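Local coordinates for lectin (Cicer arietinum, PDB 4LL2), which binds a metal ion at the centre of a four-bladed, hemopexin-type beta-propeller and, as a lectin, probably recognises carbohydrates, at residues G4-A9 with L20-K25; G63-F68 with F78-C83; F169-D174 with L187-Y192. One frame throughout, in Å; residues are numbered along the deposited sequence.

Contact 1: G4-A9 with L20-K25. With NA (sodium ion), chain C.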
loop_
_atom_site.group_PDB
_atom_site.type_symbol
_atom_site.label_atom_id
_atom_site.label_comp_id
_atom_site.label_asym_id
_atom_site.label_seq_id
_atom_site.Cartn_x
_atom_site.Cartn_y
_atom_site.Cartn_z
ATOM N N GLY A 4 15.701 -2.471 5.025
ATOM C CA GLY A 4 15.107 -1.772 3.856
ATOM C C GLY A 4 14.178 -2.695 3.093
ATOM O O GLY A 4 14.531 -3.223 2.041
ATOM N N TYR A 5 12.991 -2.877 3.588
ATOM C CA TYR A 5 12.018 -3.681 2.921
ATOM C C TYR A 5 10.890 -2.821 2.344
ATOM O O TYR A 5 10.963 -1.649 2.331
ATOM C CB TYR A 5 11.479 -4.713 3.904
ATOM C CG TYR A 5 12.461 -5.779 4.286
ATOM C CD1 TYR A 5 13.053 -5.795 5.502
ATOM C CD2 TYR A 5 12.800 -6.770 3.423
ATOM C CE1 TYR A 5 13.936 -6.776 5.838
ATOM C CE2 TYR A 5 13.676 -7.733 3.762
ATOM C CZ TYR A 5 14.233 -7.732 4.959
ATOM O OH TYR A 5 15.091 -8.702 5.263
ATOM N N ILE A 6 9.866 -3.433 1.828
ATOM C CA ILE A 6 8.781 -2.701 1.247
ATOM C C ILE A 6 8.045 -1.866 2.243
ATOM O O ILE A 6 7.643 -2.319 3.252
ATOM C CB ILE A 6 7.838 -3.632 0.479
ATOM C CG1 ILE A 6 8.628 -4.702 -0.205
ATOM C CG2 ILE A 6 7.036 -2.911 -0.533
ATOM C CD1 ILE A 6 7.846 -5.564 -0.951
ATOM N N ASN A 7 7.901 -0.599 1.942
ATOM C CA ASN A 7 7.208 0.184 2.858
ATOM C C ASN A 7 5.929 0.674 2.350
ATOM O O ASN A 7 5.142 1.150 3.056
ATOM C CB ASN A 7 8.053 1.276 3.364
ATOM C CG ASN A 7 7.507 1.881 4.568
ATOM O OD1 ASN A 7 6.887 1.239 5.524
ATOM N ND2 ASN A 7 7.661 3.149 4.559
ATOM N N ALA A 8 5.713 0.463 1.099
ATOM C CA ALA A 8 4.413 0.820 0.534
ATOM C C ALA A 8 4.234 0.223 -0.852
ATOM O O ALA A 8 5.194 -0.098 -1.525
ATOM C CB ALA A 8 4.259 2.355 0.446
ATOM N N ALA A 9 2.981 0.079 -1.243
ATOM C CA ALA A 9 2.624 -0.425 -2.547
ATOM C C ALA A 9 1.184 -0.021 -2.857
ATOM O O ALA A 9 0.427 0.345 -1.966
ATOM C CB ALA A 9 2.732 -1.967 -2.575
ATOM N N LEU A 20 5.881 -0.772 -5.924
ATOM C CA LEU A 20 6.258 -1.008 -4.530
ATOM C C LEU A 20 7.332 0.027 -4.200
ATOM O O LEU A 20 8.195 0.337 -5.119
ATOM C CB LEU A 20 6.841 -2.417 -4.322
ATOM C CG LEU A 20 6.306 -3.703 -4.984
ATOM C CD1 LEU A 20 7.006 -4.904 -4.338
ATOM C CD2 LEU A 20 4.796 -3.825 -4.819
ATOM N N PHE A 21 7.337 0.510 -2.994
ATOM C CA PHE A 21 8.278 1.472 -2.566
ATOM C C PHE A 21 9.221 1.036 -1.487
ATOM O O PHE A 21 8.835 0.618 -0.469
ATOM C CB PHE A 21 7.536 2.743 -2.205
ATOM C CG PHE A 21 6.743 3.270 -3.311
ATOM C CD1 PHE A 21 7.234 4.241 -4.095
ATOM C CD2 PHE A 21 5.507 2.762 -3.597
ATOM C CE1 PHE A 21 6.532 4.695 -5.108
ATOM C CE2 PHE A 21 4.831 3.206 -4.602
ATOM C CZ PHE A 21 5.323 4.184 -5.360
ATOM N N ILE A 22 10.499 1.178 -1.767
ATOM C CA ILE A 22 11.548 0.778 -0.872
ATOM C C ILE A 22 12.485 1.911 -0.624
ATOM O O ILE A 22 13.089 2.348 -1.496
ATOM C CB ILE A 22 12.294 -0.410 -1.461
ATOM C CG1 ILE A 22 11.371 -1.589 -1.481
ATOM C CG2 ILE A 22 13.490 -0.775 -0.663
ATOM C CD1 ILE A 22 11.118 -2.136 -2.786
ATOM N N ASN A 23 12.648 2.332 0.600
ATOM C CA ASN A 23 13.504 3.450 0.901
ATOM C C ASN A 23 12.974 4.591 0.058
ATOM O O ASN A 23 11.817 4.729 -0.088
ATOM C CB ASN A 23 14.971 3.144 0.583
ATOM C CG ASN A 23 15.534 2.022 1.395
ATOM O OD1 ASN A 23 16.479 1.428 1.039
ATOM N ND2 ASN A 23 14.966 1.767 2.484
ATOM N N ASP A 24 13.844 5.387 -0.506
ATOM C CA ASP A 24 13.478 6.415 -1.488
ATOM C C ASP A 24 13.385 5.996 -2.947
ATOM O O ASP A 24 13.424 6.828 -3.857
ATOM C CB ASP A 24 14.491 7.556 -1.341
ATOM C CG ASP A 24 15.924 7.113 -1.626
ATOM O OD1 ASP A 24 16.791 7.998 -1.795
ATOM O OD2 ASP A 24 16.193 5.890 -1.672
ATOM N N LYS A 25 13.275 4.690 -3.147
ATOM C CA LYS A 25 13.193 4.103 -4.471
ATOM C C LYS A 25 11.904 3.338 -4.680
ATOM O O LYS A 25 11.139 3.108 -3.742
ATOM C CB LYS A 25 14.350 3.119 -4.656
ATOM C CG LYS A 25 15.704 3.744 -4.699
ATOM C CD LYS A 25 16.679 2.764 -5.305
ATOM C CE LYS A 25 18.057 2.950 -4.719
ATOM N NZ LYS A 25 19.004 1.947 -5.287
HETATM NA NA NA C . 4.685 1.500 5.386
HETATM O O HOH W 1 11.903 0.780 3.046
#
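Two successive amides converge on the carbonyl oxygen of Phe21: Asn7 N binds Phe21 O at 2.9 Å in an almost straight bond (175° at the hydrogen), and Ala8 N reaches the same oxygen only weakly, at 3.5 Å. Asn7 and Ala8 thus both face Phe21, forming a classic beta bulge at the entrance to the hairpin of strands 8-11 and 17-22. Beyond the bulge Phe21 N returns a 2.7 Å bond to Ala8 O, whose peptide also lies at the edge of the Phe21 ring. Ala9 CB and Leu20 CD2 pack at 3.6 Å, while the other branch of Leu20, CD1, meets the end of Ile6; strand 175-178 covers this apolar patch through Ser175 and Phe177. Nearer the chain start, a water accepts from Asn23 N and donates to Tyr5 O, joining the type II' turn of Ile22 to Lys25 to the incoming loop. Asn7 chelates the sodium ion, through Asn7 O at 2.4 Å and Asn7 OD1 at 2.2 Å; with CG anti to the backbone N (chi1 -164°), its amide turns back to the metal that its own carbonyl binds. Because the Asn7 N-H is spent on Phe21, the bulge probably holds this two-point ligand in position for the ion.

Contact 2: G63-F68 with F78-C83. With NA (sodium ion), chain C.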
loop_
_atom_site.group_PDB
_atom_site.type_symbol
_atom_site.label_atom_id
_atom_site.label_comp_id
_atom_site.label_asym_id
_atom_site.label_seq_id
_atom_site.Cartn_x
_atom_site.Cartn_y
_atom_site.Cartn_z
ATOM N N GLY A 63 11.123 9.277 -0.101
ATOM C CA GLY A 63 10.267 8.196 -0.485
ATOM C C GLY A 63 8.842 8.165 0.008
ATOM O O GLY A 63 8.351 9.105 0.515
ATOM N N ILE A 64 8.188 7.058 -0.247
ATOM C CA ILE A 64 6.822 6.798 0.110
ATOM C C ILE A 64 6.754 5.703 1.140
ATOM O O ILE A 64 7.263 4.670 0.936
ATOM C CB ILE A 64 5.988 6.489 -1.156
ATOM C CG1 ILE A 64 5.928 7.694 -2.030
ATOM C CG2 ILE A 64 4.619 6.250 -0.887
ATOM C CD1 ILE A 64 6.816 7.672 -3.103
ATOM N N ASP A 65 6.110 5.983 2.254
ATOM C CA ASP A 65 5.954 5.056 3.350
ATOM C C ASP A 65 4.626 4.382 3.533
ATOM O O ASP A 65 4.481 3.457 4.273
ATOM C CB ASP A 65 6.548 5.602 4.667
ATOM C CG ASP A 65 5.770 6.735 5.327
ATOM O OD1 ASP A 65 4.595 6.909 5.267
ATOM O OD2 ASP A 65 6.390 7.463 6.010
ATOM N N CYS A 66 3.675 4.835 2.779
ATOM C CA CYS A 66 2.361 4.211 2.723
ATOM C C CYS A 66 1.591 4.770 1.544
ATOM O O CYS A 66 1.778 5.937 1.176
ATOM C CB CYS A 66 1.565 4.603 3.968
ATOM S SG CYS A 66 -0.133 3.908 3.948
ATOM N N SER A 67 0.746 3.938 0.940
ATOM C CA SER A 67 -0.090 4.396 -0.152
ATOM C C SER A 67 -1.158 3.396 -0.595
ATOM O O SER A 67 -1.183 2.258 -0.127
ATOM C CB SER A 67 0.793 4.830 -1.340
ATOM O OG SER A 67 1.560 3.781 -1.892
ATOM N N PHE A 68 -2.059 3.842 -1.468
ATOM C CA PHE A 68 -3.115 2.988 -1.978
ATOM C C PHE A 68 -3.693 3.568 -3.269
ATOM O O PHE A 68 -3.661 4.778 -3.484
ATOM C CB PHE A 68 -4.180 2.711 -0.877
ATOM C CG PHE A 68 -4.963 3.931 -0.414
ATOM C CD1 PHE A 68 -6.081 4.372 -1.114
ATOM C CD2 PHE A 68 -4.590 4.611 0.746
ATOM C CE1 PHE A 68 -6.829 5.474 -0.655
ATOM C CE2 PHE A 68 -5.314 5.700 1.212
ATOM C CZ PHE A 68 -6.442 6.141 0.506
ATOM N N PHE A 78 1.933 8.665 0.917
ATOM C CA PHE A 78 2.224 9.272 2.185
ATOM C C PHE A 78 3.697 9.345 2.503
ATOM O O PHE A 78 4.495 8.669 1.961
ATOM C CB PHE A 78 1.535 8.501 3.310
ATOM C CG PHE A 78 0.069 8.361 3.171
ATOM C CD1 PHE A 78 -0.776 9.143 3.893
ATOM C CD2 PHE A 78 -0.472 7.437 2.340
ATOM C CE1 PHE A 78 -2.089 8.994 3.786
ATOM C CE2 PHE A 78 -1.770 7.299 2.255
ATOM C CZ PHE A 78 -2.583 8.078 2.976
ATOM N N TYR A 79 4.031 10.209 3.413
ATOM C CA TYR A 79 5.364 10.223 4.000
ATOM C C TYR A 79 5.290 10.926 5.347
ATOM O O TYR A 79 5.247 12.151 5.433
ATOM C CB TYR A 79 6.441 10.886 3.189
ATOM C CG TYR A 79 7.740 10.798 3.949
ATOM C CD1 TYR A 79 8.438 9.581 4.067
ATOM C CD2 TYR A 79 8.203 11.894 4.666
ATOM C CE1 TYR A 79 9.568 9.468 4.894
ATOM C CE2 TYR A 79 9.315 11.789 5.488
ATOM C CZ TYR A 79 9.991 10.583 5.595
ATOM O OH TYR A 79 11.106 10.516 6.383
ATOM N N GLU A 80 5.240 10.105 6.396
ATOM C CA GLU A 80 5.083 10.560 7.768
ATOM C C GLU A 80 3.744 11.313 7.782
ATOM O O GLU A 80 2.821 10.892 7.084
ATOM C CB GLU A 80 6.221 11.443 8.264
ATOM C CG GLU A 80 7.560 10.717 8.249
ATOM C CD GLU A 80 8.681 11.531 8.860
ATOM O OE1 GLU A 80 8.491 12.753 9.033
ATOM O OE2 GLU A 80 9.748 10.943 9.159
ATOM N N ASN A 81 3.610 12.420 8.506
ATOM C CA ASN A 81 2.303 13.074 8.514
ATOM C C ASN A 81 1.744 13.721 7.230
ATOM O O ASN A 81 0.611 14.233 7.227
ATOM C CB ASN A 81 2.228 14.026 9.744
ATOM C CG ASN A 81 2.921 15.362 9.521
ATOM O OD1 ASN A 81 3.093 15.802 8.395
ATOM N ND2 ASN A 81 3.294 16.024 10.610
ATOM N N PHE A 82 2.513 13.670 6.143
ATOM C CA PHE A 82 2.084 14.257 4.867
ATOM C C PHE A 82 1.655 13.261 3.772
ATOM O O PHE A 82 2.127 12.124 3.733
ATOM C CB PHE A 82 3.231 15.137 4.337
ATOM C CG PHE A 82 3.568 16.315 5.219
ATOM C CD1 PHE A 82 4.653 16.262 6.090
ATOM C CD2 PHE A 82 2.798 17.481 5.178
ATOM C CE1 PHE A 82 4.983 17.363 6.907
ATOM C CE2 PHE A 82 3.114 18.581 5.991
ATOM C CZ PHE A 82 4.204 18.523 6.856
ATOM N N CYS A 83 0.761 13.691 2.884
ATOM C CA CYS A 83 0.278 12.825 1.805
ATOM C C CYS A 83 -0.156 13.655 0.604
ATOM O O CYS A 83 -0.287 14.873 0.709
ATOM C CB CYS A 83 -0.926 12.013 2.290
ATOM S SG CYS A 83 -2.354 13.052 2.747
HETATM NA NA NA C . 4.685 1.500 5.386
HETATM O O HOH W 2 2.418 8.312 6.561
#
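In the propeller blade made of strands 66-69, 74-79, 82-87 and 96-103, the innermost hairpin brings Asp65 and Cys66 alongside Phe78 and Tyr79. Two backbone bonds close it, Asp65 N to Phe78 O at 3.1 Å and Phe78 N to Cys66 O at 2.7 Å. Next to them the Asp65 side chain reaches the type II' turn of Tyr79 to Phe82: Asp65 OD2 accepts from Glu80 N at 2.9 Å, on its syn side and 24° out of the carboxylate plane. A chi1 of 72°, which sets CG between the backbone N and the carbonyl carbon, carries the carboxylate to this turn. The backbone carbonyl of Asp65 faces the sodium ion, Asp65 O at 2.3 Å. The Asp65 side chain runs roughly perpendicular to that of Tyr79, yet carboxylate and ring planes are only 32° apart; the Tyr79 ring also meets that of Tyr62.

On the face turned to the blade of strand 131-136, the Phe78 ring lies with one edge against Cys66 O and the CA of Ser67. Cys66 SG sits obliquely to the same ring, 4.5 Å from the Phe78 centroid, while Phe68 CE2 approaches the ring edge. Ile120 and Ile104 add further apolar cover to Phe78. A water ties the second carboxylate oxygen to the turn, donating to Asp65 OD1 at 2.9 Å and to Glu80 O at 2.7 Å.

Contact 3: F169-D174 with L187-Y192. With NA (sodium ion), chain C.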
loop_
_atom_site.group_PDB
_atom_site.type_symbol
_atom_site.label_atom_id
_atom_site.label_comp_id
_atom_site.label_asym_id
_atom_site.label_seq_id
_atom_site.Cartn_x
_atom_site.Cartn_y
_atom_site.Cartn_z
ATOM N N PHE A 169 1.694 -10.313 11.606
ATOM C CA PHE A 169 0.875 -9.198 11.180
ATOM C C PHE A 169 -0.097 -8.655 12.245
ATOM O O PHE A 169 -0.668 -7.633 12.066
ATOM C CB PHE A 169 0.151 -9.541 9.874
ATOM C CG PHE A 169 1.057 -9.940 8.757
ATOM C CD1 PHE A 169 1.750 -9.022 8.035
ATOM C CD2 PHE A 169 1.220 -11.232 8.424
ATOM C CE1 PHE A 169 2.559 -9.406 7.039
ATOM C CE2 PHE A 169 2.036 -11.586 7.435
ATOM C CZ PHE A 169 2.696 -10.671 6.743
ATOM N N GLU A 170 -0.279 -9.386 13.323
ATOM C CA GLU A 170 -1.091 -9.083 14.484
ATOM C C GLU A 170 -0.821 -7.690 15.025
ATOM O O GLU A 170 -1.729 -6.948 15.426
ATOM C CB GLU A 170 -0.657 -10.094 15.528
ATOM C CG GLU A 170 -1.380 -10.166 16.810
ATOM C CD GLU A 170 -1.197 -11.554 17.362
ATOM O OE1 GLU A 170 -0.054 -11.909 17.733
ATOM O OE2 GLU A 170 -2.189 -12.309 17.374
ATOM N N ALA A 171 0.470 -7.373 15.016
ATOM C CA ALA A 171 1.004 -6.128 15.555
ATOM C C ALA A 171 1.432 -5.054 14.550
ATOM O O ALA A 171 1.891 -3.988 14.964
ATOM C CB ALA A 171 2.180 -6.457 16.471
ATOM N N GLY A 172 1.292 -5.317 13.254
ATOM C CA GLY A 172 1.666 -4.320 12.254
ATOM C C GLY A 172 2.024 -4.812 10.851
ATOM O O GLY A 172 2.424 -5.967 10.668
ATOM N N MET A 173 1.891 -3.913 9.866
ATOM C CA MET A 173 2.232 -4.180 8.468
ATOM C C MET A 173 3.118 -3.100 7.900
ATOM O O MET A 173 2.743 -1.935 7.919
ATOM C CB MET A 173 1.011 -4.250 7.602
ATOM C CG MET A 173 0.393 -5.584 7.518
ATOM S SD MET A 173 -1.338 -5.287 7.558
ATOM C CE MET A 173 -1.793 -6.487 8.742
ATOM N N ASP A 174 4.275 -3.499 7.382
ATOM C CA ASP A 174 5.203 -2.563 6.785
ATOM C C ASP A 174 4.557 -2.044 5.498
ATOM O O ASP A 174 4.698 -0.886 5.132
ATOM C CB ASP A 174 6.520 -3.270 6.381
ATOM C CG ASP A 174 7.503 -3.484 7.542
ATOM O OD1 ASP A 174 8.565 -4.103 7.302
ATOM O OD2 ASP A 174 7.230 -3.038 8.682
ATOM N N LEU A 187 0.191 -8.605 1.949
ATOM C CA LEU A 187 0.707 -7.871 3.100
ATOM C C LEU A 187 2.192 -8.211 3.280
ATOM O O LEU A 187 2.620 -9.326 2.953
ATOM C CB LEU A 187 -0.073 -8.253 4.368
ATOM C CG LEU A 187 -1.612 -8.178 4.419
ATOM C CD1 LEU A 187 -2.097 -8.854 5.703
ATOM C CD2 LEU A 187 -2.105 -6.747 4.375
ATOM N N PHE A 188 2.974 -7.251 3.777
ATOM C CA PHE A 188 4.411 -7.446 3.996
ATOM C C PHE A 188 4.932 -6.922 5.330
ATOM O O PHE A 188 4.464 -5.904 5.853
ATOM C CB PHE A 188 5.226 -6.750 2.893
ATOM C CG PHE A 188 4.783 -7.085 1.497
ATOM C CD1 PHE A 188 3.720 -6.405 0.905
ATOM C CD2 PHE A 188 5.433 -8.076 0.771
ATOM C CE1 PHE A 188 3.321 -6.700 -0.395
ATOM C CE2 PHE A 188 5.043 -8.384 -0.526
ATOM C CZ PHE A 188 3.986 -7.697 -1.116
ATOM N N LYS A 189 5.929 -7.618 5.861
ATOM C CA LYS A 189 6.572 -7.219 7.108
ATOM C C LYS A 189 7.913 -7.948 7.193
ATOM O O LYS A 189 7.974 -9.175 7.356
ATOM C CB LYS A 189 5.720 -7.562 8.303
ATOM C CG LYS A 189 6.179 -6.877 9.574
ATOM C CD LYS A 189 5.423 -7.438 10.747
ATOM C CE LYS A 189 5.553 -6.575 11.968
ATOM N NZ LYS A 189 4.362 -6.809 12.816
ATOM N N GLY A 190 8.991 -7.180 7.076
ATOM C CA GLY A 190 10.306 -7.777 7.114
ATOM C C GLY A 190 10.512 -8.625 5.881
ATOM O O GLY A 190 10.213 -8.189 4.766
ATOM N N GLU A 191 10.997 -9.841 6.084
ATOM C CA GLU A 191 11.261 -10.765 4.987
ATOM C C GLU A 191 10.014 -11.582 4.616
ATOM O O GLU A 191 10.035 -12.393 3.682
ATOM C CB GLU A 191 12.432 -11.700 5.395
ATOM C CG GLU A 191 12.180 -12.575 6.638
ATOM C CD GLU A 191 13.446 -12.837 7.474
ATOM O OE1 GLU A 191 13.797 -11.977 8.316
ATOM O OE2 GLU A 191 14.093 -13.896 7.287
ATOM N N TYR A 192 8.923 -11.346 5.329
ATOM C CA TYR A 192 7.692 -12.095 5.096
ATOM C C TYR A 192 6.538 -11.343 4.427
ATOM O O TYR A 192 6.496 -10.113 4.426
ATOM C CB TYR A 192 7.182 -12.631 6.445
ATOM C CG TYR A 192 8.198 -13.442 7.207
ATOM C CD1 TYR A 192 8.423 -14.781 6.890
ATOM C CD2 TYR A 192 8.941 -12.873 8.242
ATOM C CE1 TYR A 192 9.360 -15.538 7.586
ATOM C CE2 TYR A 192 9.885 -13.625 8.949
ATOM C CZ TYR A 192 10.086 -14.959 8.611
ATOM O OH TYR A 192 11.013 -15.723 9.280
HETATM NA NA NA C . 4.685 1.500 5.386
#
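Lys189 and Gly190 supply the donors of the two side-chain hydrogen bonds that join 187-192 to the loop 169-174. The lysine chain runs out extended, with CG anti to the backbone N (chi1 -166°), and brings Lys189 NZ to 3.0 Å from Gly172 O, above the carbonyl plane; the same ammonium also donates to Ile168 O, so two backbone carbonyls of the loop share one charged group. Gly190 N binds Asp174 OD1 at 3.1 Å, meeting the oxygen from well above the carboxylate plane, 51° out of it. A weak, bent backbone bond, Asp174 N to Phe188 O at 2.9 Å, adds a third link. Although Asp174 and Lys189 are oppositely charged, their side chains run roughly perpendicular and Asp174 OD2 remains 6.3 Å from Lys189 NZ, so there is no salt bridge.

Here the loop leads into strand 175-178, the inner strand of a four-stranded blade in the hemopexin repeat predicted for this region, and strand 184-189 is its hairpin partner. Gly190 and Glu191 occupy the centre of the type II' turn that passes the chain on to strand 192-197. At the inner end of the loop, Asp174 O binds the sodium ion at 2.4 Å.

The apolar contacts are made by Phe169 and Met173. The edge of the Phe169 ring abuts the peptide of Phe188, with Phe169 CE1 3.8 Å from Phe188 C, and the ring and the Lys189 chain run past each other in opposite directions. Met173, bent at chi2 and chi3, lays its sulfur against one branch of Leu187 (SD to CD2 3.6 Å) and its methyl against the other (Met173 CE to Leu187 CD1 3.9 Å). Leu164 touches Phe169, Met173 and Leu187 alike.

How the contacts relate
The three contacts meet at one sodium ion, bound by Asn7 O and OD1 of contact 1, Asp65 O of contact 2 and Asp174 O of contact 3, with Asp121 O completing its five ligand atoms; calcium and magnesium have also been seen at these residues. Contact 1 touches both of the others, its centre about 11 Å from that of contact 2 and about 13 Å from that of contact 3: Ala8 CB packs 3.5 Å from Cys66 N, and Ile6 CD1 3.9 Å from Phe188 CD2. Contacts 2 and 3, with centres about 17 Å apart, do not touch. In both of them an aspartate carboxylate receives the amide of the type II' turn's second residue; in contact 1 that amide binds water, and the asparagine side chain serves the metal.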